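PDB 6SNR: lipid II:glycine glycyltransferase from Staphylococcus aureus, which probably attaches the first glycine of the pentaglycine interpeptide bridge to the lysine of membrane-bound lipid II, using glycyl-tRNA as donor. Local coordinates for residues T150-D156 with M341-R345. Numbering follows the deposited sequence.
Sequences TPIDKND and MKYAR
Asp156 OD1 is gripped by both terminal nitrogens of Arg345, at 2.9 Å from NH1 and 2.9 Å from NH2, in a salt bridge where one oxygen is forked between two donors. The oxygen lies in the guanidinium plane, and the carboxylate is turned only 22° from it, so the two groups are nearly coplanar. NH1 also donates to the backbone: Arg345 NH1 reaches Lys154 O at 2.9 Å, an acceptor that, unlike Asp156 OD1, is tilted 24° out of the guanidinium plane. Because CG stands anti to the backbone N (chi1 175°) and the chain bends at chi3, the arginine runs along the turn, its CG resting 3.2 Å from Ile152 O, before its head meets Asp156. The aliphatic part of Lys342 crosses the same carboxylate, CD lying 3.3 Å from Asp156 OD1, while its ammonium stays beyond salt-bridge distance.

The other half of the contact is apolar. Ile152 CD1 presses on Ala344 CB at 3.7 Å, and its CG2 branch faces Met341 CB. The extended Met341 carries CE to Thr150, whose OG1 is hydrogen-bonded to Trp377 O. Leu159 adds to the apolar layer.

Asn155 is the N-cap of helix 156-162, its OD1 accepting from Glu158 N. Helix 332-347 packs against the strand-to-helix turn after strand 146-151, an alpha/beta layering in keeping with the acetyltransferase-like fold of the FemABX family.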
# COMPACT_ATOMS: atom_id res chain seq x y z
N THR A 150 9.36 1.15 1.08
CA THR A 150 10.09 2.19 0.32
C THR A 150 10.11 3.51 1.08
O THR A 150 9.09 4.07 1.39
CB THR A 150 9.44 2.44 -1.06
OG1 THR A 150 9.33 1.21 -1.79
CG2 THR A 150 10.24 3.50 -1.86
N PRO A 151 11.32 4.06 1.36
CA PRO A 151 11.41 5.42 1.88
C PRO A 151 10.99 6.39 0.78
O PRO A 151 11.52 6.32 -0.38
CB PRO A 151 12.90 5.59 2.22
CG PRO A 151 13.48 4.24 2.18
CD PRO A 151 12.64 3.42 1.24
N ILE A 152 10.04 7.26 1.10
CA ILE A 152 9.49 8.21 0.12
C ILE A 152 9.66 9.70 0.48
O ILE A 152 9.05 10.57 -0.16
CB ILE A 152 8.02 7.92 -0.22
CG1 ILE A 152 7.15 7.79 1.05
CG2 ILE A 152 7.92 6.62 -1.01
CD1 ILE A 152 5.69 8.02 0.76
N ASP A 153 10.45 9.98 1.50
CA ASP A 153 10.76 11.36 1.87
C ASP A 153 11.95 11.81 1.04
O ASP A 153 13.04 12.13 1.54
CB ASP A 153 11.03 11.50 3.38
CG ASP A 153 12.15 10.63 3.87
OD1 ASP A 153 12.43 9.52 3.34
OD2 ASP A 153 12.78 11.07 4.87
N LYS A 154 11.68 11.82 -0.25
CA LYS A 154 12.69 12.04 -1.30
C LYS A 154 12.08 12.84 -2.41
O LYS A 154 10.87 12.80 -2.61
CB LYS A 154 13.11 10.67 -1.86
CG LYS A 154 13.98 9.90 -0.92
CD LYS A 154 14.40 8.58 -1.49
CE LYS A 154 15.42 7.97 -0.59
NZ LYS A 154 15.73 6.60 -1.01
N ASN A 155 12.91 13.56 -3.17
CA ASN A 155 12.42 14.18 -4.39
C ASN A 155 12.17 13.15 -5.49
O ASN A 155 12.54 11.98 -5.36
CB ASN A 155 13.29 15.37 -4.86
CG ASN A 155 14.67 14.97 -5.38
OD1 ASN A 155 14.84 13.93 -6.00
ND2 ASN A 155 15.67 15.81 -5.09
N ASP A 156 11.50 13.58 -6.55
CA ASP A 156 11.15 12.66 -7.66
C ASP A 156 12.36 11.91 -8.20
O ASP A 156 12.31 10.70 -8.43
CB ASP A 156 10.44 13.39 -8.79
CG ASP A 156 9.07 13.87 -8.43
OD1 ASP A 156 8.58 13.61 -7.30
OD2 ASP A 156 8.45 14.56 -9.28
N MET A 341 3.32 6.70 -4.94
CA MET A 341 4.38 7.06 -4.01
C MET A 341 4.49 8.56 -3.90
O MET A 341 4.61 9.10 -2.81
CB MET A 341 5.70 6.46 -4.41
CG MET A 341 5.79 4.96 -4.24
SD MET A 341 7.38 4.40 -4.92
CE MET A 341 7.27 2.63 -4.68
N LYS A 342 4.45 9.25 -5.04
CA LYS A 342 4.52 10.71 -5.02
C LYS A 342 3.32 11.33 -4.30
O LYS A 342 3.52 12.25 -3.50
CB LYS A 342 4.70 11.28 -6.45
CG LYS A 342 6.07 10.96 -7.04
CD LYS A 342 6.21 11.61 -8.43
CE LYS A 342 5.00 11.33 -9.32
NZ LYS A 342 5.14 11.87 -10.71
N TYR A 343 2.10 10.82 -4.54
CA TYR A 343 0.89 11.28 -3.88
C TYR A 343 1.03 11.07 -2.38
O TYR A 343 0.68 11.95 -1.58
CB TYR A 343 -0.36 10.51 -4.37
CG TYR A 343 -1.62 10.93 -3.65
CD1 TYR A 343 -2.00 10.35 -2.46
CD2 TYR A 343 -2.40 11.96 -4.14
CE1 TYR A 343 -3.13 10.77 -1.79
CE2 TYR A 343 -3.53 12.38 -3.48
CZ TYR A 343 -3.92 11.76 -2.32
OH TYR A 343 -5.04 12.16 -1.63
N ALA A 344 1.53 9.92 -2.00
CA ALA A 344 1.66 9.57 -0.59
C ALA A 344 2.62 10.57 0.08
O ALA A 344 2.34 11.10 1.17
CB ALA A 344 2.14 8.13 -0.41
N ARG A 345 3.78 10.82 -0.54
CA ARG A 345 4.76 11.77 -0.02
C ARG A 345 4.10 13.16 0.15
O ARG A 345 4.27 13.83 1.20
CB ARG A 345 5.95 11.89 -1.00
CG ARG A 345 6.98 12.95 -0.61
CD ARG A 345 8.00 13.24 -1.73
NE ARG A 345 7.31 13.86 -2.86
CZ ARG A 345 7.65 13.71 -4.15
NH1 ARG A 345 8.70 12.98 -4.51
NH2 ARG A 345 6.89 14.27 -5.08